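Local coordinates for protein dermonecrotic toxin (Pasteurella multocida, PDB 2EBF) that is a dermonecrotic toxin that induces bone resorption, acts as a potent mitogen and is associated with severe progressive atrophic rhinitis in pigs, at residues A186-Y191 with N313-L318; K147-A152 with T317-R322; V203-E208 with L303-A308. All coordinates share one frame; numbering follows the deposited sequence.

Interaction 1 of 3, residues A186-Y191 with N313-L318; sequences APFRGY and NFFNTL. With GLC (alpha-D-glucopyranose), chain B; GLC (alpha-D-glucopyranose), chain C.
Phe188 and Phe315 form the tight part of this contact, a T-shaped (edge-to-face) pair. The ring centroids are 4.9 Å apart and the planes meet at 62°. Phe188 presents its CD2 edge, and CD2 lies 3.5 Å from Phe315 CG, over one face and toward the rim of that ring. CG of Phe188 is anti to the backbone N (chi1 179°), which carries the ring from the loop toward helix 312-333. At the far end of the Phe315 ring, CZ rests 3.7 Å from Ala186 O. Gly190 N sits over the centre of one Phe188 face, and Arg312 makes a cation-pi contact with the same ring.

The sugar side is polar. Two glucose units, joined C1 to C1 through one oxygen as in trehalose, lie along the loop. Phe188 CD1 is 3.2 Å from O5 of the chain C glucose, which lies at the ring edge. O6 of the chain B glucose donates to Arg189 O at 2.7 Å. Arg189 NH1 bonds back to Phe188 O at 3.0 Å, from well above the carbonyl plane. The loose, solvent side is the outer helix face, where Asn313 and Thr317 are exposed and do not touch the loop.

One ring therefore serves two surfaces. Its apolar packing anchors the loop on the helix, while its other edge and the neighbouring backbone form part of the glycan pocket of this C-terminal fragment.

Interaction 2 of 3, residues K147-A152 with T317-R322; sequences KGSGAA and TLVSDR. With GLC (alpha-D-glucopyranose), chain D.
Val319 meets Ser149 and Ala151 without any aromatic ring; the flat group it touches is the Gly150-Ala151 peptide. Val319 CG1 lies over one face of that peptide, near its nitrogen, 3.5 Å from Ala151 N. The same methyl is 3.8 Å from Ala151 CB and 3.7 Å from Ser149 OG. With CG1 anti to the backbone N (chi1 165°), that methyl points at the turn and makes the closest contacts.

Ser149 holds the turn that meets the methyl. Its OG accepts from Ala151 N at 3.3 Å, nearly straight at 169°, which makes an ST turn. The hydroxyl also bonds to Asn146 O. Gly150 follows as the N-cap, and its positive phi of 109° lets the chain turn into the helix. It comes close to helix 312-333, with its CA 5.6 Å from Ser320 CA.

Lys147 points elsewhere. Its NZ donates to O5 of the chain D glucose at 3.0 Å and forms a salt bridge with Asp103.

The contact joins the start of helix 151-164 to the first half of helix 312-333. Ala151 also touches Leu323 of that helix and Ile184 of a loop. Lys147 and Ala152 pack on helices 88-108 and 135-143.

Interaction 3 of 3, residues V203-E208 with L303-A308; sequences VKYVIE and LGFEQA
Tyr205 opens strand 205-207 at a classic beta bulge, where it and Lys204 both face Ile263, and its CA comes within 7.5 Å of Glu306 CA in the first turn of helix 305-309. The Tyr205 ring takes the edge of Phe305 on one face. The two planes stand almost perpendicular, at 86°. Phe305 CE2 sits over the centre of the ring, 3.7 Å from Tyr205 CE2. CG of Phe305 is anti to the backbone N (chi1 -173°), which brings the ring across to the tyrosine. Lys204 CB lies against the opposite face of Tyr205, so the ring is held between two apolar groups. Glu306 CG comes to its edge, 4.0 Å from Tyr205 CE2.

The polar ends meet through water 1. This water is 2.5 Å from Tyr205 OH and donates to Glu306 OE2 at 2.6 Å. The hydroxyl also bonds to Tyr267 N. A buried carboxylate is thus linked to a buried phenol.

The contact sets helix 305-309 against an outer strand of a three-stranded antiparallel sheet. Phe305 also stacks on Tyr267 and touches Gln300 of helix 288-300. Tyr205 makes a second edge-to-face pair with Phe314 of helix 312-333.

All three contacts are buried, and none has a direct hydrogen bond between its segments. Interactions 1 and 2 share helix 312-333, Thr317 and Leu318, and Asn316 OD1 packs on Ser149 CA. Interaction 3 uses the preceding helix, 305-309; Arg189 N probably bonds to Gln307 O there, tying it to interaction 1. Interaction 2 lies nearest the chain centre, about 12 Å away, against 19 and 25 Å for the others, and packs one valine methyl on a serine turn and an alanine. Interactions 1 and 3 rely on aromatic pairs. A sugar touches Phe188 itself in interaction 1; in interaction 2 it meets Lys147, away from the packed residues, whereas interaction 3 has an ordered water.

Interaction 1 of 3, residues A186-Y191 with N313-L318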
loop_
_atom_site.group_PDB
_atom_site.type_symbol
_atom_site.label_atom_id
_atom_site.label_comp_id
_atom_site.label_asym_id
_atom_site.label_seq_id
_atom_site.Cartn_x
_atom_site.Cartn_y
_atom_site.Cartn_z
ATOM N N ALA A 186 -8.838 -6.135 -14.891
ATOM C CA ALA A 186 -9.203 -7.051 -15.970
ATOM C C ALA A 186 -10.258 -8.064 -15.518
ATOM O O ALA A 186 -10.063 -8.752 -14.517
ATOM C CB ALA A 186 -7.955 -7.774 -16.495
ATOM N N PRO A 187 -11.383 -8.163 -16.256
ATOM C CA PRO A 187 -12.332 -9.257 -15.996
ATOM C C PRO A 187 -11.603 -10.588 -16.125
ATOM O O PRO A 187 -10.971 -10.845 -17.147
ATOM C CB PRO A 187 -13.374 -9.097 -17.103
ATOM C CG PRO A 187 -13.302 -7.618 -17.471
ATOM C CD PRO A 187 -11.836 -7.282 -17.349
ATOM N N PHE A 188 -11.663 -11.402 -15.078
ATOM C CA PHE A 188 -10.864 -12.624 -14.997
ATOM C C PHE A 188 -11.331 -13.659 -16.017
ATOM O O PHE A 188 -12.522 -13.938 -16.121
ATOM C CB PHE A 188 -10.925 -13.205 -13.584
ATOM C CG PHE A 188 -10.136 -14.481 -13.409
ATOM C CD1 PHE A 188 -10.789 -15.706 -13.347
ATOM C CD2 PHE A 188 -8.748 -14.455 -13.313
ATOM C CE1 PHE A 188 -10.082 -16.895 -13.183
ATOM C CE2 PHE A 188 -8.016 -15.642 -13.145
ATOM C CZ PHE A 188 -8.688 -16.865 -13.082
ATOM N N ARG A 189 -10.383 -14.215 -16.771
ATOM C CA ARG A 189 -10.717 -15.196 -17.804
ATOM C C ARG A 189 -9.796 -16.413 -17.728
ATOM O O ARG A 189 -9.716 -17.193 -18.669
ATOM C CB ARG A 189 -10.630 -14.561 -19.198
ATOM C CG ARG A 189 -11.585 -13.378 -19.439
ATOM C CD ARG A 189 -12.978 -13.842 -19.798
ATOM N NE ARG A 189 -13.904 -12.726 -20.010
ATOM C CZ ARG A 189 -14.670 -12.179 -19.067
ATOM N NH1 ARG A 189 -14.638 -12.627 -17.816
ATOM N NH2 ARG A 189 -15.472 -11.173 -19.377
ATOM N N GLY A 190 -9.103 -16.563 -16.605
ATOM C CA GLY A 190 -8.105 -17.612 -16.447
ATOM C C GLY A 190 -8.667 -18.907 -15.905
ATOM O O GLY A 190 -9.837 -19.238 -16.137
ATOM N N TYR A 191 -7.830 -19.627 -15.162
ATOM C CA TYR A 191 -8.114 -20.996 -14.752
ATOM C C TYR A 191 -8.582 -21.088 -13.301
ATOM O O TYR A 191 -7.908 -20.617 -12.394
ATOM C CB TYR A 191 -6.862 -21.854 -14.974
ATOM C CG TYR A 191 -6.994 -23.318 -14.618
ATOM C CD1 TYR A 191 -7.699 -24.194 -15.438
ATOM C CD2 TYR A 191 -6.378 -23.835 -13.478
ATOM C CE1 TYR A 191 -7.809 -25.546 -15.119
ATOM C CE2 TYR A 191 -6.478 -25.177 -13.152
ATOM C CZ TYR A 191 -7.193 -26.029 -13.975
ATOM O OH TYR A 191 -7.297 -27.365 -13.652
ATOM N N ASN A 313 -6.310 -18.304 -7.994
ATOM C CA ASN A 313 -5.567 -18.141 -6.759
ATOM C C ASN A 313 -4.387 -17.185 -6.876
ATOM O O ASN A 313 -4.179 -16.336 -6.005
ATOM C CB ASN A 313 -5.075 -19.499 -6.284
ATOM C CG ASN A 313 -5.593 -19.843 -4.919
ATOM O OD1 ASN A 313 -4.866 -19.735 -3.917
ATOM N ND2 ASN A 313 -6.870 -20.232 -4.851
ATOM N N PHE A 314 -3.603 -17.345 -7.945
ATOM C CA PHE A 314 -2.464 -16.476 -8.218
ATOM C C PHE A 314 -2.964 -15.074 -8.550
ATOM O O PHE A 314 -2.400 -14.081 -8.095
ATOM C CB PHE A 314 -1.625 -17.034 -9.377
ATOM C CG PHE A 314 -0.468 -16.160 -9.772
ATOM C CD1 PHE A 314 0.639 -16.034 -8.947
ATOM C CD2 PHE A 314 -0.485 -15.468 -10.976
ATOM C CE1 PHE A 314 1.722 -15.223 -9.315
ATOM C CE2 PHE A 314 0.588 -14.653 -11.350
ATOM C CZ PHE A 314 1.688 -14.535 -10.518
ATOM N N PHE A 315 -4.027 -15.016 -9.345
ATOM C CA PHE A 315 -4.679 -13.754 -9.694
ATOM C C PHE A 315 -5.067 -12.968 -8.431
ATOM O O PHE A 315 -4.656 -11.824 -8.265
ATOM C CB PHE A 315 -5.899 -14.028 -10.587
ATOM C CG PHE A 315 -6.563 -12.784 -11.118
ATOM C CD1 PHE A 315 -6.170 -12.234 -12.343
ATOM C CD2 PHE A 315 -7.591 -12.171 -10.405
ATOM C CE1 PHE A 315 -6.802 -11.071 -12.842
ATOM C CE2 PHE A 315 -8.223 -11.001 -10.899
ATOM C CZ PHE A 315 -7.823 -10.473 -12.118
ATOM N N ASN A 316 -5.828 -13.594 -7.536
ATOM C CA ASN A 316 -6.246 -12.950 -6.277
ATOM C C ASN A 316 -5.082 -12.478 -5.412
ATOM O O ASN A 316 -5.109 -11.381 -4.859
ATOM C CB ASN A 316 -7.142 -13.893 -5.466
ATOM C CG ASN A 316 -8.510 -14.061 -6.077
ATOM O OD1 ASN A 316 -8.886 -13.325 -6.990
ATOM N ND2 ASN A 316 -9.275 -15.026 -5.566
ATOM N N THR A 317 -4.055 -13.312 -5.304
ATOM C CA THR A 317 -2.867 -12.976 -4.525
ATOM C C THR A 317 -2.147 -11.756 -5.096
ATOM O O THR A 317 -1.694 -10.885 -4.352
ATOM C CB THR A 317 -1.915 -14.164 -4.481
ATOM O OG1 THR A 317 -2.548 -15.220 -3.755
ATOM C CG2 THR A 317 -0.580 -13.786 -3.813
ATOM N N LEU A 318 -2.045 -11.715 -6.421
ATOM C CA LEU A 318 -1.414 -10.617 -7.123
ATOM C C LEU A 318 -2.184 -9.316 -6.887
ATOM O O LEU A 318 -1.587 -8.279 -6.625
ATOM C CB LEU A 318 -1.380 -10.946 -8.608
ATOM C CG LEU A 318 -0.230 -10.481 -9.503
ATOM C CD1 LEU A 318 1.151 -10.779 -8.905
ATOM C CD2 LEU A 318 -0.392 -11.160 -10.856
HETATM C C1 GLC B . -14.109 -16.759 -16.716
HETATM C C2 GLC B . -15.418 -16.093 -17.142
HETATM C C3 GLC B . -16.147 -16.953 -18.173
HETATM C C4 GLC B . -15.232 -17.273 -19.361
HETATM C C5 GLC B . -13.880 -17.826 -18.913
HETATM C C6 GLC B . -12.913 -17.829 -20.091
HETATM O O2 GLC B . -16.250 -15.854 -15.996
HETATM O O3 GLC B . -17.310 -16.256 -18.626
HETATM O O4 GLC B . -15.860 -18.243 -20.213
HETATM O O5 GLC B . -13.295 -17.053 -17.857
HETATM O O6 GLC B . -11.733 -18.560 -19.740
HETATM C C1 GLC C . -13.290 -18.359 -15.143
HETATM C C2 GLC C . -13.417 -19.859 -14.855
HETATM C C3 GLC C . -14.639 -20.130 -13.973
HETATM C C4 GLC C . -14.594 -19.279 -12.698
HETATM C C5 GLC C . -14.364 -17.788 -13.008
HETATM C C6 GLC C . -14.102 -16.966 -11.740
HETATM O O1 GLC C . -14.389 -17.937 -15.955
HETATM O O2 GLC C . -13.504 -20.617 -16.074
HETATM O O3 GLC C . -14.674 -21.516 -13.620
HETATM O O4 GLC C . -15.794 -19.475 -11.946
HETATM O O5 GLC C . -13.263 -17.604 -13.915
HETATM O O6 GLC C . -12.842 -17.304 -11.131
#

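Interaction 2 of 3, residues K147-A152 with T317-R322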
loop_
_atom_site.group_PDB
_atom_site.type_symbol
_atom_site.label_atom_id
_atom_site.label_comp_id
_atom_site.label_asym_id
_atom_site.label_seq_id
_atom_site.Cartn_x
_atom_site.Cartn_y
_atom_site.Cartn_z
ATOM N N LYS A 147 -15.438 -8.615 -8.139
ATOM C CA LYS A 147 -15.695 -8.065 -6.812
ATOM C C LYS A 147 -15.117 -8.898 -5.686
ATOM O O LYS A 147 -14.906 -8.380 -4.588
ATOM C CB LYS A 147 -17.190 -7.893 -6.590
ATOM C CG LYS A 147 -17.827 -6.883 -7.526
ATOM C CD LYS A 147 -19.303 -6.740 -7.227
ATOM C CE LYS A 147 -19.945 -5.662 -8.111
ATOM N NZ LYS A 147 -19.910 -6.041 -9.554
ATOM N N GLY A 148 -14.862 -10.179 -5.953
ATOM C CA GLY A 148 -14.234 -11.054 -4.973
ATOM C C GLY A 148 -12.750 -11.285 -5.167
ATOM O O GLY A 148 -12.206 -12.231 -4.630
ATOM N N SER A 149 -12.079 -10.438 -5.945
ATOM C CA SER A 149 -10.627 -10.611 -6.149
ATOM C C SER A 149 -9.772 -10.160 -4.963
ATOM O O SER A 149 -8.584 -10.483 -4.892
ATOM C CB SER A 149 -10.176 -9.840 -7.386
ATOM O OG SER A 149 -10.272 -8.450 -7.125
ATOM N N GLY A 150 -10.362 -9.406 -4.044
ATOM C CA GLY A 150 -9.591 -8.765 -2.985
ATOM C C GLY A 150 -9.493 -7.263 -3.140
ATOM O O GLY A 150 -9.276 -6.550 -2.160
ATOM N N ALA A 151 -9.646 -6.765 -4.362
ATOM C CA ALA A 151 -9.579 -5.309 -4.600
ATOM C C ALA A 151 -10.665 -4.543 -3.835
ATOM O O ALA A 151 -10.367 -3.619 -3.069
ATOM C CB ALA A 151 -9.641 -5.005 -6.096
ATOM N N ALA A 152 -11.925 -4.929 -4.031
ATOM C CA ALA A 152 -13.027 -4.268 -3.325
ATOM C C ALA A 152 -12.879 -4.352 -1.807
ATOM O O ALA A 152 -13.128 -3.380 -1.091
ATOM C CB ALA A 152 -14.372 -4.834 -3.767
ATOM N N THR A 317 -4.055 -13.312 -5.304
ATOM C CA THR A 317 -2.867 -12.976 -4.525
ATOM C C THR A 317 -2.147 -11.756 -5.096
ATOM O O THR A 317 -1.694 -10.885 -4.352
ATOM C CB THR A 317 -1.915 -14.164 -4.481
ATOM O OG1 THR A 317 -2.548 -15.220 -3.755
ATOM C CG2 THR A 317 -0.580 -13.786 -3.813
ATOM N N LEU A 318 -2.045 -11.715 -6.421
ATOM C CA LEU A 318 -1.414 -10.617 -7.123
ATOM C C LEU A 318 -2.184 -9.316 -6.887
ATOM O O LEU A 318 -1.587 -8.279 -6.625
ATOM C CB LEU A 318 -1.380 -10.946 -8.608
ATOM C CG LEU A 318 -0.230 -10.481 -9.503
ATOM C CD1 LEU A 318 1.151 -10.779 -8.905
ATOM C CD2 LEU A 318 -0.392 -11.160 -10.856
ATOM N N VAL A 319 -3.510 -9.383 -6.968
ATOM C CA VAL A 319 -4.361 -8.213 -6.715
ATOM C C VAL A 319 -4.129 -7.606 -5.329
ATOM O O VAL A 319 -3.927 -6.395 -5.199
ATOM C CB VAL A 319 -5.869 -8.559 -6.889
ATOM C CG1 VAL A 319 -6.754 -7.475 -6.277
ATOM C CG2 VAL A 319 -6.202 -8.761 -8.352
ATOM N N SER A 320 -4.174 -8.445 -4.298
ATOM C CA SER A 320 -4.057 -7.962 -2.932
ATOM C C SER A 320 -2.626 -7.583 -2.543
ATOM O O SER A 320 -2.424 -6.626 -1.801
ATOM C CB SER A 320 -4.660 -8.964 -1.945
ATOM O OG SER A 320 -3.968 -10.180 -1.984
ATOM N N ASP A 321 -1.635 -8.311 -3.057
ATOM C CA ASP A 321 -0.235 -7.916 -2.861
ATOM C C ASP A 321 0.081 -6.565 -3.492
ATOM O O ASP A 321 0.759 -5.745 -2.885
ATOM C CB ASP A 321 0.726 -8.979 -3.407
ATOM C CG ASP A 321 0.788 -10.216 -2.526
ATOM O OD1 ASP A 321 0.138 -10.222 -1.460
ATOM O OD2 ASP A 321 1.489 -11.187 -2.891
ATOM N N ARG A 322 -0.391 -6.348 -4.715
ATOM C CA ARG A 322 -0.118 -5.097 -5.427
ATOM C C ARG A 322 -0.744 -3.910 -4.699
ATOM O O ARG A 322 -0.128 -2.857 -4.575
ATOM C CB ARG A 322 -0.627 -5.143 -6.865
ATOM C CG ARG A 322 -0.016 -6.251 -7.702
ATOM C CD ARG A 322 0.902 -5.763 -8.777
ATOM N NE ARG A 322 0.212 -5.555 -10.040
ATOM C CZ ARG A 322 0.442 -6.202 -11.183
ATOM N NH1 ARG A 322 1.357 -7.162 -11.290
ATOM N NH2 ARG A 322 -0.279 -5.878 -12.243
HETATM C C1 GLC D . -20.809 -3.381 -12.159
HETATM C C2 GLC D . -20.086 -3.089 -13.473
HETATM C C3 GLC D . -20.930 -3.609 -14.644
HETATM C C4 GLC D . -21.233 -5.097 -14.478
HETATM C C5 GLC D . -21.837 -5.385 -13.098
HETATM C C6 GLC D . -21.901 -6.883 -12.833
HETATM O O1 GLC D . -22.033 -2.644 -12.156
HETATM O O2 GLC D . -19.853 -1.680 -13.595
HETATM O O3 GLC D . -20.286 -3.399 -15.902
HETATM O O4 GLC D . -22.133 -5.519 -15.519
HETATM O O5 GLC D . -21.053 -4.796 -12.049
HETATM O O6 GLC D . -20.565 -7.402 -12.826
#

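Interaction 3 of 3, residues V203-E208 with L303-A308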
loop_
_atom_site.group_PDB
_atom_site.type_symbol
_atom_site.label_atom_id
_atom_site.label_comp_id
_atom_site.label_asym_id
_atom_site.label_seq_id
_atom_site.Cartn_x
_atom_site.Cartn_y
_atom_site.Cartn_z
ATOM N N VAL A 203 2.109 -23.164 -8.931
ATOM C CA VAL A 203 1.603 -22.792 -10.253
ATOM C C VAL A 203 1.076 -21.355 -10.272
ATOM O O VAL A 203 0.334 -20.935 -9.378
ATOM C CB VAL A 203 0.496 -23.762 -10.739
ATOM C CG1 VAL A 203 0.000 -23.363 -12.122
ATOM C CG2 VAL A 203 1.011 -25.192 -10.773
ATOM N N LYS A 204 1.467 -20.618 -11.308
ATOM C CA LYS A 204 0.995 -19.259 -11.523
ATOM C C LYS A 204 -0.033 -19.208 -12.655
ATOM O O LYS A 204 -1.062 -18.541 -12.530
ATOM C CB LYS A 204 2.174 -18.326 -11.817
ATOM C CG LYS A 204 3.195 -18.250 -10.694
ATOM C CD LYS A 204 4.391 -17.393 -11.085
ATOM C CE LYS A 204 5.521 -17.504 -10.065
ATOM N NZ LYS A 204 5.211 -16.805 -8.783
ATOM N N TYR A 205 0.246 -19.924 -13.745
ATOM C CA TYR A 205 -0.614 -19.913 -14.926
ATOM C C TYR A 205 -0.946 -21.320 -15.417
ATOM O O TYR A 205 -0.129 -22.241 -15.319
ATOM C CB TYR A 205 0.008 -19.084 -16.057
ATOM C CG TYR A 205 0.753 -17.845 -15.580
ATOM C CD1 TYR A 205 2.139 -17.863 -15.433
ATOM C CD2 TYR A 205 0.069 -16.665 -15.264
ATOM C CE1 TYR A 205 2.837 -16.742 -14.985
ATOM C CE2 TYR A 205 0.760 -15.524 -14.816
ATOM C CZ TYR A 205 2.149 -15.575 -14.680
ATOM O OH TYR A 205 2.865 -14.472 -14.245
ATOM N N VAL A 206 -2.164 -21.481 -15.921
ATOM C CA VAL A 206 -2.581 -22.741 -16.526
ATOM C C VAL A 206 -3.255 -22.467 -17.853
ATOM O O VAL A 206 -4.145 -21.617 -17.945
ATOM C CB VAL A 206 -3.529 -23.562 -15.613
ATOM C CG1 VAL A 206 -4.001 -24.842 -16.315
ATOM C CG2 VAL A 206 -2.850 -23.921 -14.312
ATOM N N ILE A 207 -2.804 -23.173 -18.886
ATOM C CA ILE A 207 -3.552 -23.265 -20.126
ATOM C C ILE A 207 -4.298 -24.598 -20.041
ATOM O O ILE A 207 -3.690 -25.674 -20.096
ATOM C CB ILE A 207 -2.638 -23.179 -21.381
ATOM C CG1 ILE A 207 -2.121 -21.749 -21.593
ATOM C CG2 ILE A 207 -3.403 -23.600 -22.629
ATOM C CD1 ILE A 207 -1.104 -21.257 -20.570
ATOM N N GLU A 208 -5.615 -24.508 -19.869
ATOM C CA GLU A 208 -6.451 -25.666 -19.566
ATOM C C GLU A 208 -6.531 -26.651 -20.737
ATOM O O GLU A 208 -6.404 -27.858 -20.546
ATOM C CB GLU A 208 -7.853 -25.204 -19.141
ATOM C CG GLU A 208 -8.815 -26.334 -18.797
ATOM C CD GLU A 208 -10.075 -25.862 -18.089
ATOM O OE1 GLU A 208 -10.401 -24.658 -18.161
ATOM O OE2 GLU A 208 -10.747 -26.704 -17.456
ATOM N N LEU A 303 -6.089 -9.992 -24.739
ATOM C CA LEU A 303 -6.262 -10.087 -23.292
ATOM C C LEU A 303 -4.974 -9.706 -22.572
ATOM O O LEU A 303 -3.903 -9.641 -23.188
ATOM C CB LEU A 303 -6.680 -11.508 -22.891
ATOM C CG LEU A 303 -8.023 -12.053 -23.399
ATOM C CD1 LEU A 303 -8.336 -13.380 -22.731
ATOM C CD2 LEU A 303 -9.145 -11.061 -23.151
ATOM N N GLY A 304 -5.080 -9.445 -21.269
ATOM C CA GLY A 304 -3.900 -9.360 -20.413
ATOM C C GLY A 304 -3.387 -10.764 -20.156
ATOM O O GLY A 304 -4.160 -11.726 -20.188
ATOM N N PHE A 305 -2.085 -10.893 -19.910
ATOM C CA PHE A 305 -1.469 -12.216 -19.747
ATOM C C PHE A 305 -2.090 -12.954 -18.572
ATOM O O PHE A 305 -2.512 -14.114 -18.690
ATOM C CB PHE A 305 0.051 -12.104 -19.574
ATOM C CG PHE A 305 0.765 -13.431 -19.570
ATOM C CD1 PHE A 305 1.298 -13.958 -20.753
ATOM C CD2 PHE A 305 0.913 -14.152 -18.388
ATOM C CE1 PHE A 305 1.961 -15.185 -20.754
ATOM C CE2 PHE A 305 1.569 -15.378 -18.380
ATOM C CZ PHE A 305 2.094 -15.898 -19.564
ATOM N N GLU A 306 -2.150 -12.269 -17.434
ATOM C CA GLU A 306 -2.736 -12.840 -16.229
ATOM C C GLU A 306 -4.241 -13.041 -16.386
ATOM O O GLU A 306 -4.777 -14.052 -15.947
ATOM C CB GLU A 306 -2.425 -11.959 -15.019
ATOM C CG GLU A 306 -0.930 -11.871 -14.704
ATOM C CD GLU A 306 -0.222 -10.733 -15.427
ATOM O OE1 GLU A 306 -0.866 -10.026 -16.234
ATOM O OE2 GLU A 306 0.984 -10.542 -15.174
ATOM N N GLN A 307 -4.912 -12.075 -17.019
ATOM C CA GLN A 307 -6.345 -12.181 -17.324
ATOM C C GLN A 307 -6.669 -13.483 -18.058
ATOM O O GLN A 307 -7.688 -14.123 -17.796
ATOM C CB GLN A 307 -6.809 -10.992 -18.175
ATOM C CG GLN A 307 -8.299 -11.044 -18.519
ATOM C CD GLN A 307 -8.762 -9.917 -19.414
ATOM O OE1 GLN A 307 -9.934 -9.526 -19.380
ATOM N NE2 GLN A 307 -7.857 -9.388 -20.219
ATOM N N ALA A 308 -5.777 -13.871 -18.968
ATOM C CA ALA A 308 -5.970 -15.038 -19.815
ATOM C C ALA A 308 -5.571 -16.354 -19.146
ATOM O O ALA A 308 -6.263 -17.366 -19.310
ATOM C CB ALA A 308 -5.195 -14.859 -21.130
HETATM O O HOH W 1 1.956 -12.289 -13.441
#